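Local coordinates for pseudoperoxidase (Leishmania major, PDB 5VIA), which binds heme b through cysteine and histidine axial ligands in a peroxidase-family fold, as a pseudoperoxidase, at residues A[53-58]-A[132-137]; A[60-65]-A[166-171]; A[111-116]-A[284-289]. All coordinates share one frame; numbering follows the deposited sequence.

Interaction 1: A[53-58]-A[132-137]. With HEM (protoporphyrin IX containing Fe), chain B.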
# COMPACT_ATOMS: atom_id res chain seq x y z
N ALA A 53 7.08 -6.97 -7.73
CA ALA A 53 7.41 -6.03 -8.80
C ALA A 53 8.90 -5.73 -8.88
O ALA A 53 9.59 -5.71 -7.87
CB ALA A 53 6.62 -4.73 -8.65
N GLU A 54 9.36 -5.48 -10.10
CA GLU A 54 10.72 -5.06 -10.35
C GLU A 54 10.72 -3.56 -10.62
O GLU A 54 11.69 -2.85 -10.33
CB GLU A 54 11.28 -5.84 -11.55
CG GLU A 54 12.78 -5.92 -11.60
CD GLU A 54 13.38 -6.33 -10.27
OE1 GLU A 54 12.94 -7.35 -9.70
OE2 GLU A 54 14.28 -5.61 -9.80
N THR A 55 9.60 -3.07 -11.16
CA THR A 55 9.47 -1.66 -11.53
C THR A 55 8.14 -1.05 -11.06
O THR A 55 7.09 -1.72 -11.08
CB THR A 55 9.61 -1.50 -13.07
OG1 THR A 55 9.39 -0.13 -13.45
CG2 THR A 55 8.60 -2.38 -13.81
N VAL A 56 8.18 0.21 -10.62
CA VAL A 56 6.95 0.91 -10.24
C VAL A 56 6.04 1.20 -11.43
O VAL A 56 4.88 1.59 -11.25
CB VAL A 56 7.22 2.23 -9.45
CG1 VAL A 56 7.99 1.93 -8.17
CG2 VAL A 56 7.96 3.25 -10.31
N ASP A 57 6.55 1.00 -12.64
CA ASP A 57 5.69 1.03 -13.81
C ASP A 57 4.57 -0.01 -13.66
O ASP A 57 3.47 0.16 -14.21
CB ASP A 57 6.49 0.76 -15.09
CG ASP A 57 7.10 2.03 -15.66
OD1 ASP A 57 6.62 3.13 -15.30
OD2 ASP A 57 8.04 1.93 -16.49
N GLU A 58 4.83 -1.06 -12.88
CA GLU A 58 3.80 -2.08 -12.60
C GLU A 58 3.03 -1.78 -11.30
O GLU A 58 1.82 -1.62 -11.33
CB GLU A 58 4.42 -3.48 -12.54
CG GLU A 58 3.38 -4.60 -12.38
CD GLU A 58 4.02 -5.98 -12.40
OE1 GLU A 58 4.68 -6.35 -11.40
OE2 GLU A 58 3.89 -6.70 -13.43
N GLN A 132 4.48 -9.08 -23.12
CA GLN A 132 3.96 -8.29 -22.01
C GLN A 132 4.84 -8.56 -20.79
O GLN A 132 5.16 -9.72 -20.50
CB GLN A 132 2.51 -8.67 -21.72
CG GLN A 132 1.82 -7.84 -20.65
CD GLN A 132 0.45 -8.37 -20.28
OE1 GLN A 132 -0.26 -8.94 -21.11
NE2 GLN A 132 0.07 -8.18 -19.02
N ASN A 133 5.25 -7.50 -20.10
CA ASN A 133 6.16 -7.62 -18.96
C ASN A 133 5.51 -7.18 -17.65
O ASN A 133 5.90 -7.64 -16.57
CB ASN A 133 7.43 -6.81 -19.21
CG ASN A 133 7.20 -5.67 -20.20
OD1 ASN A 133 6.06 -5.35 -20.54
ND2 ASN A 133 8.29 -5.06 -20.66
N VAL A 134 4.54 -6.28 -17.75
CA VAL A 134 3.83 -5.79 -16.58
C VAL A 134 2.38 -6.25 -16.57
O VAL A 134 1.73 -6.33 -17.62
CB VAL A 134 3.92 -4.26 -16.47
CG1 VAL A 134 5.38 -3.82 -16.53
CG2 VAL A 134 3.15 -3.60 -17.59
N PHE A 135 1.87 -6.58 -15.39
CA PHE A 135 0.47 -6.95 -15.25
C PHE A 135 -0.37 -5.70 -15.04
O PHE A 135 0.12 -4.71 -14.49
CB PHE A 135 0.30 -7.88 -14.06
CG PHE A 135 0.77 -9.28 -14.31
CD1 PHE A 135 -0.04 -10.19 -14.97
CD2 PHE A 135 2.02 -9.70 -13.87
CE1 PHE A 135 0.38 -11.49 -15.19
CE2 PHE A 135 2.46 -10.99 -14.10
CZ PHE A 135 1.63 -11.89 -14.75
N SER A 136 -1.62 -5.72 -15.50
CA SER A 136 -2.52 -4.58 -15.29
C SER A 136 -2.83 -4.43 -13.80
O SER A 136 -2.69 -5.37 -13.01
CB SER A 136 -3.81 -4.75 -16.08
OG SER A 136 -4.62 -5.75 -15.46
N ILE A 137 -3.26 -3.23 -13.42
CA ILE A 137 -3.65 -2.95 -12.04
C ILE A 137 -4.82 -3.83 -11.53
O ILE A 137 -4.72 -4.39 -10.44
CB ILE A 137 -3.89 -1.44 -11.82
CG1 ILE A 137 -2.55 -0.69 -11.93
CG2 ILE A 137 -4.53 -1.18 -10.47
CD1 ILE A 137 -2.65 0.83 -11.75
CHA HEM B . 3.85 4.40 -3.09
CHB HEM B . 2.49 2.98 -7.54
CHC HEM B . -0.59 -0.13 -5.43
CHD HEM B . 0.25 1.83 -1.05
C1A HEM B . 3.78 4.22 -4.45
C2A HEM B . 4.72 4.78 -5.39
C3A HEM B . 4.36 4.40 -6.61
C4A HEM B . 3.17 3.56 -6.50
CMA HEM B . 5.07 4.77 -7.93
CAA HEM B . 5.95 5.65 -5.02
CBA HEM B . 6.97 4.62 -4.50
CGA HEM B . 8.27 5.25 -4.06
O1A HEM B . 8.96 5.86 -4.92
O2A HEM B . 8.64 5.11 -2.86
C1B HEM B . 1.54 1.98 -7.39
C2B HEM B . 0.86 1.25 -8.43
C3B HEM B . 0.02 0.37 -7.87
C4B HEM B . 0.11 0.55 -6.42
CMB HEM B . 1.11 1.44 -9.94
CAB HEM B . -0.88 -0.60 -8.68
CBB HEM B . -1.28 -1.77 -8.19
C1C HEM B . -0.65 0.12 -4.08
C2C HEM B . -1.50 -0.55 -3.09
C3C HEM B . -1.25 -0.00 -1.87
C4C HEM B . -0.25 1.03 -2.06
CMC HEM B . -2.48 -1.71 -3.45
CAC HEM B . -1.81 -0.29 -0.46
CBC HEM B . -2.61 -1.33 -0.18
C1D HEM B . 1.29 2.72 -1.18
C2D HEM B . 1.82 3.54 -0.11
C3D HEM B . 2.95 4.35 -0.75
C4D HEM B . 2.97 3.93 -2.14
CMD HEM B . 1.36 3.59 1.36
CAD HEM B . 3.87 5.37 -0.04
CBD HEM B . 5.04 4.54 0.50
CGD HEM B . 6.07 5.40 1.19
O1D HEM B . 7.18 4.88 1.51
O2D HEM B . 5.78 6.60 1.41
NA HEM B . 2.84 3.48 -5.15
NB HEM B . 1.05 1.54 -6.18
NC HEM B . 0.10 1.09 -3.40
ND HEM B . 1.98 2.99 -2.36
FE HEM B . 1.55 2.25 -4.29
O HOH W 1 -0.04 -2.18 -13.58
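Glu58 reaches across to the backbone of Phe135, and the one direct hydrogen bond between 53-58 and 132-137 forms there: Phe135 N donates to Glu58 OE2 at 2.8 Å, nearly straight at 165°. The amide meets the anti side of the carboxylate, a little out of its plane. With chi1 at -174° Glu58 directs CG away from its own amide, and the extended chain carries the carboxylate to the Phe135 amide. OE2 also makes a salt bridge with Arg124, so this oxygen holds a main-chain donor and a charge together, which probably favours the ionised acid. The Phe135 ring presents its edge to the same oxygen, with CD2 3.6 Å from Glu58 OE2. Glutamate suits the place, having both the reach and two acceptor oxygens. Within 53-58, Thr55 OG1 accepts from Asp57 N in an ST turn, which shapes the bend leading to Glu58.

A water supplies the second polar link, donating to Glu58 O at 3.0 Å and to Phe135 O at 2.7 Å, joining two carbonyls, both acceptors.

Both segments border the heme pocket of this peroxidase-family fold. Val56 lays CB 3.7 Å from heme CMA, and Ile137, the first residue of helix 137-142, rests CG1 3.7 Å from the vinyl carbon CAB. Branched aliphatic side chains suit the apolar methyl and vinyl edge of the porphyrin.

Apolar contact between the segments is lighter. Val134 turns toward 53-58, its CB 4.0 Å from Glu58 CB, so that it lies against the aliphatic part of the acid.

Interaction 2: A[60-65]-A[166-171]. With HEM (protoporphyrin IX containing Fe), chain B.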
# COMPACT_ATOMS: atom_id res chain seq x y z
N CYS A 60 3.97 -0.64 -6.72
CA CYS A 60 5.01 -0.39 -5.73
C CYS A 60 5.35 -1.64 -4.91
O CYS A 60 5.99 -1.54 -3.86
CB CYS A 60 4.62 0.76 -4.80
SG CYS A 60 3.15 0.41 -3.82
N ALA A 61 4.96 -2.81 -5.41
CA ALA A 61 5.32 -4.06 -4.76
C ALA A 61 6.79 -4.41 -4.99
O ALA A 61 7.13 -5.58 -5.20
CB ALA A 61 4.41 -5.22 -5.25
N VAL A 62 7.66 -3.41 -4.98
CA VAL A 62 9.08 -3.68 -5.13
C VAL A 62 9.67 -3.90 -3.74
O VAL A 62 9.11 -3.45 -2.75
CB VAL A 62 9.84 -2.55 -5.90
CG1 VAL A 62 9.24 -2.35 -7.29
CG2 VAL A 62 9.84 -1.25 -5.11
N VAL A 63 10.80 -4.59 -3.68
CA VAL A 63 11.41 -4.93 -2.40
C VAL A 63 12.28 -3.79 -1.89
O VAL A 63 12.75 -3.80 -0.75
CB VAL A 63 12.25 -6.21 -2.53
CG1 VAL A 63 13.53 -5.93 -3.28
CG2 VAL A 63 12.55 -6.77 -1.17
N ARG A 64 12.48 -2.79 -2.75
CA ARG A 64 13.41 -1.70 -2.44
C ARG A 64 12.79 -0.67 -1.49
O ARG A 64 11.58 -0.52 -1.42
CB ARG A 64 13.88 -1.01 -3.73
CG ARG A 64 14.55 -1.96 -4.75
CD ARG A 64 15.11 -1.20 -5.98
NE ARG A 64 14.06 -0.44 -6.68
CZ ARG A 64 13.37 -0.90 -7.72
NH1 ARG A 64 13.60 -2.11 -8.21
NH2 ARG A 64 12.43 -0.14 -8.29
N GLY A 65 13.65 0.01 -0.74
CA GLY A 65 13.21 1.06 0.16
C GLY A 65 12.46 0.59 1.40
O GLY A 65 11.60 1.31 1.90
N GLU A 166 14.10 7.86 -4.14
CA GLU A 166 15.07 7.72 -5.23
C GLU A 166 15.48 6.26 -5.49
O GLU A 166 15.80 5.90 -6.62
CB GLU A 166 16.30 8.61 -4.98
CG GLU A 166 16.42 9.79 -5.97
CD GLU A 166 17.05 11.02 -5.36
OE1 GLU A 166 17.33 10.99 -4.14
OE2 GLU A 166 17.29 12.02 -6.09
N ASN A 167 15.45 5.42 -4.45
CA ASN A 167 15.81 4.01 -4.62
C ASN A 167 14.63 3.08 -4.93
O ASN A 167 14.81 1.86 -5.03
CB ASN A 167 16.63 3.49 -3.42
CG ASN A 167 15.87 3.57 -2.11
OD1 ASN A 167 14.81 4.18 -2.03
ND2 ASN A 167 16.43 2.98 -1.06
N VAL A 168 13.44 3.67 -5.07
CA VAL A 168 12.24 2.93 -5.41
C VAL A 168 11.74 3.34 -6.80
O VAL A 168 11.81 2.57 -7.76
CB VAL A 168 11.14 3.16 -4.36
CG1 VAL A 168 9.87 2.35 -4.70
CG2 VAL A 168 11.67 2.79 -2.98
N SER A 169 11.23 4.57 -6.92
CA SER A 169 10.76 5.07 -8.21
C SER A 169 11.86 5.76 -9.01
O SER A 169 11.77 5.88 -10.23
CB SER A 169 9.60 6.05 -8.01
OG SER A 169 8.53 5.39 -7.36
N GLY A 170 12.89 6.24 -8.32
CA GLY A 170 13.99 6.91 -8.98
C GLY A 170 13.94 8.42 -8.84
O GLY A 170 14.76 9.13 -9.45
N LEU A 171 12.97 8.92 -8.08
CA LEU A 171 12.86 10.36 -7.84
C LEU A 171 12.41 10.64 -6.41
O LEU A 171 11.84 9.78 -5.74
CB LEU A 171 11.89 11.00 -8.84
CG LEU A 171 10.49 10.40 -8.73
CD1 LEU A 171 9.45 11.44 -8.40
CD2 LEU A 171 10.09 9.66 -9.99
CHA HEM B . 3.85 4.40 -3.09
CHB HEM B . 2.49 2.98 -7.54
CHC HEM B . -0.59 -0.13 -5.43
CHD HEM B . 0.25 1.83 -1.05
C1A HEM B . 3.78 4.22 -4.45
C2A HEM B . 4.72 4.78 -5.39
C3A HEM B . 4.36 4.40 -6.61
C4A HEM B . 3.17 3.56 -6.50
CMA HEM B . 5.07 4.77 -7.93
CAA HEM B . 5.95 5.65 -5.02
CBA HEM B . 6.97 4.62 -4.50
CGA HEM B . 8.27 5.25 -4.06
O1A HEM B . 8.96 5.86 -4.92
O2A HEM B . 8.64 5.11 -2.86
C1B HEM B . 1.54 1.98 -7.39
C2B HEM B . 0.86 1.25 -8.43
C3B HEM B . 0.02 0.37 -7.87
C4B HEM B . 0.11 0.55 -6.42
CMB HEM B . 1.11 1.44 -9.94
CAB HEM B . -0.88 -0.60 -8.68
CBB HEM B . -1.28 -1.77 -8.19
C1C HEM B . -0.65 0.12 -4.08
C2C HEM B . -1.50 -0.55 -3.09
C3C HEM B . -1.25 -0.00 -1.87
C4C HEM B . -0.25 1.03 -2.06
CMC HEM B . -2.48 -1.71 -3.45
CAC HEM B . -1.81 -0.29 -0.46
CBC HEM B . -2.61 -1.33 -0.18
C1D HEM B . 1.29 2.72 -1.18
C2D HEM B . 1.82 3.54 -0.11
C3D HEM B . 2.95 4.35 -0.75
C4D HEM B . 2.97 3.93 -2.14
CMD HEM B . 1.36 3.59 1.36
CAD HEM B . 3.87 5.37 -0.04
CBD HEM B . 5.04 4.54 0.50
CGD HEM B . 6.07 5.40 1.19
O1D HEM B . 7.18 4.88 1.51
O2D HEM B . 5.78 6.60 1.41
NA HEM B . 2.84 3.48 -5.15
NB HEM B . 1.05 1.54 -6.18
NC HEM B . 0.10 1.09 -3.40
ND HEM B . 1.98 2.99 -2.36
FE HEM B . 1.55 2.25 -4.29
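Arg64 NH2 donates to Val168 O at 2.8 Å, close to straight (165°), in the carbonyl plane and on a lone pair. Its neighbour NE meets Asn167 O at 2.9 Å along a more bent path (135°). Both oxygens lie at the edge of the guanidinium, near its plane, so two successive carbonyls fix the rotation of the group. The chain folds at chi3 (-58°), which swings the flat end back along 166-171. Arginine is apt because its NE and NH2 protons point out of one edge, and its remaining nitrogen NH1 bonds to Glu54 O.

Beside these bonds, Val62 CG2 packs on Val168 CG1 at 3.6 Å. That same CG1 lies 3.4 Å from the carboxylate carbon CGA of a heme propionate, so Val168 is packed between Val62 and the propionate. Ser169 OG hydrogen-bonds propionate O1A at 2.5 Å. Gly65, whose positive phi suits glycine, brings its CA to 3.9 Å from Val168 CG2.

At the other end of 60-65, Cys60 SG binds the heme iron at 2.5 Å, with His159 as the other axial ligand. Both segments are irregular: 60-65 lies in the loop between helices 33-49 and 67-79, where Arg39 of helix 33-49 bonds the carbonyls of Cys60, Val62 and Arg64, and 166-171 lies between helices 149-155 and 186-194.

Interaction 3: A[111-116]-A[284-289]; sequences WRWGRN and RLRPYS
Arg286 lies over one face of the Trp113 indole. Its CZ stands 4.4 Å from the centroid of the six-membered ring, 24° off the normal, a cation-pi interaction in which guanidinium and ring planes are inclined by 42° and NH1 comes nearest the ring. Nearer the backbone, Arg286 CB sits over the five-membered ring, 4.0 Å from its centroid, as a CH-pi contact. Tryptophan suits the place because its two fused rings give one broad face to a long side chain. Its CG lies between the backbone N and the carbonyl carbon (chi1 66°), which folds the indole back over the partner chain.

Gly114 follows with positive phi, and without a side chain it leaves room for Arg286 NH1, 3.5 Å from its CA. On another flank Leu285 sets CD1 over a face of the Arg115 guanidinium and CD2 3.8 Å from Arg115 CG; Arg115 is meanwhile held by Asp87 and by the carbonyl of Arg112. The Trp111 ring turns its edge to Tyr288, with CE3 4.0 Å from Tyr288 CD1. The polar ends of these two rings go elsewhere, Trp111 NE1 to Ser90 and Tyr288 OH to Arg16. A water joins Trp111 O to Tyr288 N.

Paired backbones set this register. Trp113 N bonds Arg286 O at 3.0 Å and Arg286 N bonds Trp113 O at 2.7 Å, an antiparallel hydrogen-bonded pair. It belongs to a minimal, weakly bonded two-stranded antiparallel sheet that joins the C-terminal tail to the strand after helix 105-109, away from the heme.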
# COMPACT_ATOMS: atom_id res chain seq x y z
N TRP A 111 -9.34 -8.08 12.97
CA TRP A 111 -8.02 -8.66 12.73
C TRP A 111 -7.94 -10.10 13.24
O TRP A 111 -8.39 -10.41 14.35
CB TRP A 111 -6.93 -7.82 13.41
CG TRP A 111 -5.54 -8.27 13.09
CD1 TRP A 111 -4.85 -8.06 11.92
CD2 TRP A 111 -4.66 -9.02 13.93
NE1 TRP A 111 -3.60 -8.62 12.00
CE2 TRP A 111 -3.46 -9.23 13.22
CE3 TRP A 111 -4.78 -9.55 15.23
CZ2 TRP A 111 -2.38 -9.93 13.77
CZ3 TRP A 111 -3.71 -10.24 15.76
CH2 TRP A 111 -2.52 -10.43 15.03
N ARG A 112 -7.40 -10.98 12.41
CA ARG A 112 -7.18 -12.36 12.79
C ARG A 112 -5.70 -12.65 12.91
O ARG A 112 -4.86 -11.93 12.34
CB ARG A 112 -7.83 -13.30 11.78
CG ARG A 112 -9.36 -13.32 11.86
CD ARG A 112 -9.94 -14.08 10.69
NE ARG A 112 -11.40 -14.15 10.79
CZ ARG A 112 -12.18 -14.79 9.92
NH1 ARG A 112 -11.64 -15.42 8.88
NH2 ARG A 112 -13.49 -14.80 10.09
N TRP A 113 -5.37 -13.71 13.64
CA TRP A 113 -3.98 -14.02 13.92
C TRP A 113 -3.61 -15.43 13.46
O TRP A 113 -4.47 -16.19 13.02
CB TRP A 113 -3.69 -13.84 15.42
CG TRP A 113 -4.41 -14.79 16.34
CD1 TRP A 113 -5.72 -14.74 16.73
CD2 TRP A 113 -3.84 -15.92 17.03
NE1 TRP A 113 -6.01 -15.78 17.59
CE2 TRP A 113 -4.87 -16.51 17.79
CE3 TRP A 113 -2.56 -16.48 17.07
CZ2 TRP A 113 -4.65 -17.64 18.59
CZ3 TRP A 113 -2.34 -17.60 17.86
CH2 TRP A 113 -3.39 -18.17 18.60
N GLY A 114 -2.33 -15.76 13.55
CA GLY A 114 -1.87 -17.08 13.18
C GLY A 114 -1.25 -17.16 11.80
O GLY A 114 -1.09 -18.26 11.25
N ARG A 115 -0.90 -16.00 11.22
CA ARG A 115 -0.18 -15.99 9.94
C ARG A 115 1.12 -16.75 10.11
O ARG A 115 1.94 -16.41 10.98
CB ARG A 115 0.12 -14.55 9.49
CG ARG A 115 -1.08 -13.78 8.97
CD ARG A 115 -0.78 -12.27 8.84
NE ARG A 115 -2.02 -11.56 8.51
CZ ARG A 115 -2.96 -11.26 9.41
NH1 ARG A 115 -2.79 -11.59 10.69
NH2 ARG A 115 -4.06 -10.64 9.04
N ASN A 116 1.29 -17.80 9.31
CA ASN A 116 2.50 -18.63 9.36
C ASN A 116 3.68 -17.91 8.74
O ASN A 116 3.60 -17.44 7.61
CB ASN A 116 2.29 -19.95 8.61
CG ASN A 116 1.51 -20.97 9.42
OD1 ASN A 116 0.42 -21.40 9.02
ND2 ASN A 116 2.09 -21.40 10.54
N ARG A 284 -5.81 -20.98 7.62
CA ARG A 284 -6.14 -21.27 9.01
C ARG A 284 -5.84 -20.09 9.93
O ARG A 284 -5.25 -20.25 10.99
CB ARG A 284 -5.43 -22.55 9.48
CG ARG A 284 -5.96 -23.84 8.82
CD ARG A 284 -5.15 -25.09 9.19
NE ARG A 284 -3.84 -25.08 8.54
CZ ARG A 284 -3.61 -25.50 7.29
NH1 ARG A 284 -4.61 -25.97 6.55
NH2 ARG A 284 -2.39 -25.44 6.78
N LEU A 285 -6.25 -18.90 9.50
CA LEU A 285 -6.21 -17.73 10.36
C LEU A 285 -7.25 -17.87 11.47
O LEU A 285 -8.32 -18.44 11.25
CB LEU A 285 -6.43 -16.44 9.57
CG LEU A 285 -5.30 -16.08 8.60
CD1 LEU A 285 -5.47 -14.68 8.03
CD2 LEU A 285 -3.94 -16.21 9.27
N ARG A 286 -6.92 -17.38 12.66
CA ARG A 286 -7.78 -17.61 13.81
C ARG A 286 -8.46 -16.34 14.29
O ARG A 286 -7.84 -15.28 14.37
CB ARG A 286 -6.97 -18.25 14.94
CG ARG A 286 -6.28 -19.55 14.53
CD ARG A 286 -5.84 -20.34 15.75
NE ARG A 286 -4.66 -21.16 15.49
CZ ARG A 286 -3.43 -20.66 15.36
NH1 ARG A 286 -3.23 -19.35 15.44
NH2 ARG A 286 -2.40 -21.47 15.13
N PRO A 287 -9.77 -16.43 14.57
CA PRO A 287 -10.50 -15.30 15.15
C PRO A 287 -9.86 -14.87 16.46
O PRO A 287 -9.46 -15.72 17.26
CB PRO A 287 -11.89 -15.88 15.39
CG PRO A 287 -12.04 -16.91 14.31
CD PRO A 287 -10.68 -17.54 14.20
N TYR A 288 -9.73 -13.56 16.66
CA TYR A 288 -9.02 -13.02 17.80
C TYR A 288 -9.84 -13.14 19.08
O TYR A 288 -11.07 -13.05 19.06
CB TYR A 288 -8.65 -11.56 17.54
CG TYR A 288 -7.86 -10.87 18.63
CD1 TYR A 288 -6.47 -10.91 18.64
CD2 TYR A 288 -8.51 -10.15 19.63
CE1 TYR A 288 -5.75 -10.27 19.62
CE2 TYR A 288 -7.79 -9.51 20.62
CZ TYR A 288 -6.41 -9.57 20.61
OH TYR A 288 -5.70 -8.93 21.59
N SER A 289 -9.14 -13.35 20.19
CA SER A 289 -9.74 -13.38 21.51
C SER A 289 -8.80 -12.58 22.40
O SER A 289 -7.59 -12.67 22.23
CB SER A 289 -9.85 -14.82 22.01
OG SER A 289 -10.73 -14.92 23.12
O HOH W 2 -10.79 -11.68 14.76

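In the fold
From the N terminus, the loop between helices 33-49 and 67-79 comes first and supplies one segment each to interactions 1 and 2. Segment 111-116 then opens the loop of interaction 3, 132-137 closes that of interaction 1, 166-171 that of interaction 2, and finally 284-289 that of interaction 3. All three loops cross and none nests within another. Interactions 1 and 2 adjoin, their centres about 13 Å apart, with Ala53 N 2.9 Å from Ala61 O, and both touch the heme. Interaction 3 lies about 31 Å from each, centre to centre, and fastens the C-terminal tail beside helices 85-99 and 263-279, across the chain's centre from interaction 2.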